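Extracellular solute-binding protein family 5 (Brucella melitensis, PDB 4ONY) probably binds peptides or related solutes in the periplasm and delivers them to an ABC transporter for uptake. Local coordinates at residues A[278-286]-A[343-351]. Residues are numbered along the deposited sequence; the frame is centred on the assembly and turned at random.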
# COMPACT_ATOMS: atom_id res chain seq x y z
N GLY A 278 9.68 8.42 8.67
CA GLY A 278 9.73 6.95 8.78
C GLY A 278 10.95 6.36 9.51
O GLY A 278 11.06 5.14 9.67
N ASN A 279 11.88 7.21 9.90
CA ASN A 279 13.10 6.75 10.49
C ASN A 279 13.05 6.90 12.02
O ASN A 279 13.00 8.03 12.52
CB ASN A 279 14.22 7.57 9.90
CG ASN A 279 15.57 7.14 10.42
OD1 ASN A 279 15.73 6.81 11.60
ND2 ASN A 279 16.56 7.20 9.56
N PRO A 280 13.08 5.77 12.76
CA PRO A 280 12.85 5.81 14.18
C PRO A 280 13.97 6.44 14.98
O PRO A 280 13.71 7.01 16.05
CB PRO A 280 12.70 4.34 14.58
CG PRO A 280 13.33 3.58 13.49
CD PRO A 280 13.27 4.41 12.26
N ILE A 281 15.19 6.31 14.50
CA ILE A 281 16.34 6.91 15.16
C ILE A 281 16.24 8.44 15.03
O ILE A 281 16.42 9.17 16.04
CB ILE A 281 17.68 6.39 14.57
CG1 ILE A 281 17.80 4.87 14.77
CG2 ILE A 281 18.88 7.07 15.20
CD1 ILE A 281 17.68 4.43 16.21
N ARG A 282 15.93 8.92 13.84
CA ARG A 282 15.78 10.37 13.63
C ARG A 282 14.65 10.93 14.49
O ARG A 282 14.80 11.94 15.16
CB ARG A 282 15.54 10.71 12.14
CG ARG A 282 15.51 12.21 11.83
CD ARG A 282 15.81 12.51 10.35
NE ARG A 282 14.80 11.84 9.56
CZ ARG A 282 14.99 11.31 8.36
NH1 ARG A 282 16.14 11.43 7.73
NH2 ARG A 282 14.00 10.68 7.80
N TRP A 283 13.50 10.26 14.48
CA TRP A 283 12.36 10.71 15.29
C TRP A 283 12.74 10.81 16.78
O TRP A 283 12.40 11.75 17.44
CB TRP A 283 11.22 9.73 15.13
CG TRP A 283 9.85 10.17 15.73
CD1 TRP A 283 9.23 9.59 16.80
CD2 TRP A 283 8.98 11.19 15.26
NE1 TRP A 283 8.02 10.18 17.01
CE2 TRP A 283 7.83 11.17 16.09
CE3 TRP A 283 9.03 12.11 14.22
CZ2 TRP A 283 6.74 12.04 15.89
CZ3 TRP A 283 7.93 12.97 14.03
CH2 TRP A 283 6.80 12.92 14.85
N GLU A 284 13.48 9.83 17.27
CA GLU A 284 13.83 9.74 18.67
C GLU A 284 14.90 10.75 19.05
O GLU A 284 14.82 11.31 20.10
CB GLU A 284 14.34 8.33 18.97
CG GLU A 284 15.04 8.14 20.30
CD GLU A 284 14.05 8.10 21.44
OE1 GLU A 284 12.86 7.83 21.14
OE2 GLU A 284 14.47 8.33 22.61
N LYS A 285 15.87 10.98 18.18
CA LYS A 285 17.09 11.73 18.51
C LYS A 285 17.16 13.16 17.99
O LYS A 285 17.77 14.01 18.63
CB LYS A 285 18.30 11.01 17.89
CG LYS A 285 18.55 9.64 18.47
CD LYS A 285 18.95 9.73 19.92
CE LYS A 285 19.59 8.44 20.40
NZ LYS A 285 20.13 8.59 21.78
N LEU A 286 16.65 13.39 16.77
CA LEU A 286 17.02 14.60 16.04
C LEU A 286 15.99 15.69 16.02
O LEU A 286 16.17 16.68 15.30
CB LEU A 286 17.51 14.26 14.61
CG LEU A 286 18.73 13.33 14.54
CD1 LEU A 286 19.19 13.06 13.10
CD2 LEU A 286 19.89 13.86 15.36
N ASN A 343 18.00 -2.29 21.42
CA ASN A 343 19.41 -1.96 21.15
C ASN A 343 19.69 -1.29 19.84
O ASN A 343 20.68 -0.61 19.76
CB ASN A 343 20.28 -3.21 21.25
CG ASN A 343 20.36 -3.72 22.65
OD1 ASN A 343 21.18 -3.23 23.43
ND2 ASN A 343 19.47 -4.64 23.03
N LEU A 344 18.86 -1.51 18.83
CA LEU A 344 19.09 -0.94 17.50
C LEU A 344 18.10 0.18 17.12
O LEU A 344 18.44 1.06 16.35
CB LEU A 344 18.95 -2.04 16.44
CG LEU A 344 19.77 -3.35 16.63
CD1 LEU A 344 19.57 -4.26 15.42
CD2 LEU A 344 21.24 -3.07 16.81
N PHE A 345 16.87 0.13 17.66
CA PHE A 345 15.75 0.93 17.17
C PHE A 345 15.07 1.80 18.25
O PHE A 345 13.97 2.28 18.04
CB PHE A 345 14.71 0.00 16.50
CG PHE A 345 15.28 -0.85 15.41
CD1 PHE A 345 16.09 -0.30 14.42
CD2 PHE A 345 15.03 -2.23 15.38
CE1 PHE A 345 16.62 -1.08 13.41
CE2 PHE A 345 15.55 -3.01 14.35
CZ PHE A 345 16.34 -2.44 13.37
N ALA A 346 15.76 2.00 19.36
CA ALA A 346 15.31 2.90 20.43
C ALA A 346 13.89 2.56 20.89
O ALA A 346 13.13 3.45 21.29
CB ALA A 346 15.42 4.36 19.99
N GLY A 347 13.50 1.29 20.79
CA GLY A 347 12.20 0.86 21.25
C GLY A 347 11.02 1.30 20.41
O GLY A 347 9.88 1.11 20.81
N GLN A 348 11.26 1.84 19.23
CA GLN A 348 10.15 2.49 18.48
C GLN A 348 9.27 1.56 17.69
O GLN A 348 8.11 1.92 17.37
CB GLN A 348 10.67 3.51 17.48
CG GLN A 348 11.38 4.67 18.11
CD GLN A 348 10.47 5.44 19.03
OE1 GLN A 348 9.41 5.87 18.65
NE2 GLN A 348 10.86 5.52 20.27
N TYR A 349 9.78 0.36 17.39
CA TYR A 349 9.01 -0.57 16.59
C TYR A 349 8.09 -1.46 17.45
O TYR A 349 8.23 -1.56 18.68
CB TYR A 349 9.92 -1.46 15.75
CG TYR A 349 10.59 -0.85 14.56
CD1 TYR A 349 9.86 -0.41 13.49
CD2 TYR A 349 11.96 -0.76 14.47
CE1 TYR A 349 10.45 0.14 12.37
CE2 TYR A 349 12.57 -0.23 13.36
CZ TYR A 349 11.80 0.23 12.32
OH TYR A 349 12.41 0.75 11.25
N ARG A 350 7.14 -2.08 16.78
CA ARG A 350 6.30 -3.09 17.33
C ARG A 350 6.42 -4.30 16.45
O ARG A 350 6.56 -4.21 15.21
CB ARG A 350 4.81 -2.62 17.39
CG ARG A 350 4.11 -2.88 18.74
CD ARG A 350 4.08 -1.67 19.75
NE ARG A 350 5.41 -1.09 20.04
CZ ARG A 350 5.68 -0.08 20.90
NH1 ARG A 350 6.93 0.38 21.01
NH2 ARG A 350 4.73 0.50 21.62
N ARG A 351 6.31 -5.47 17.07
CA ARG A 351 6.47 -6.72 16.36
C ARG A 351 5.33 -6.92 15.35
O ARG A 351 4.17 -6.72 15.68
CB ARG A 351 6.44 -7.91 17.34
CG ARG A 351 6.85 -9.24 16.68
CD ARG A 351 8.33 -9.29 16.33
NE ARG A 351 8.68 -10.39 15.41
CZ ARG A 351 9.16 -11.60 15.78
NH1 ARG A 351 9.35 -11.93 17.05
NH2 ARG A 351 9.48 -12.49 14.85
O HOH W 1 11.19 1.96 9.53
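The short helix 280-285 lies against the type I' beta turn F345-Q348, which links the end of helix 337-344 to edge strand 350-351; CA atoms of P280 and Q348 come within 6.1 Å, and no direct hydrogen bond crosses between the two segments. In this periplasmic binding protein of solute-binding family 5, the contact thus sets a helix that directly follows strand 274-277 against the border of the six-stranded mixed sheet. N279 is the N-cap, its OD1 accepting from R282 N at 3.1 Å; P280, in the first turn, points toward the beta turn. P280 CB rests on the aliphatic start of Q348, 3.6 Å from Q348 CB, while P280 CG meets the phenol end of Y349 obliquely; W567 of strand 566-571 touches both P280 and Q348. With I281 CG1 anti to the carbonyl carbon (chi1 -62°) and a second bend at chi2, I281 CD1 reaches L344 O at 3.5 Å and lies near F345 CA. One turn along, E284 CG lies 3.8 Å from A346 CB. The Q348 chain bends at chi2 (-61°) and folds its amide back over the turn, where NE2 donates to A346 O from above the carbonyl plane. OE1 of the same amide sits at the edge of the W283 indole, whose ring stacks on W567 and takes a cation-pi contact from K299; the nearest indole atom to Q348 OE1 is W283 CD1, at 4.2 Å.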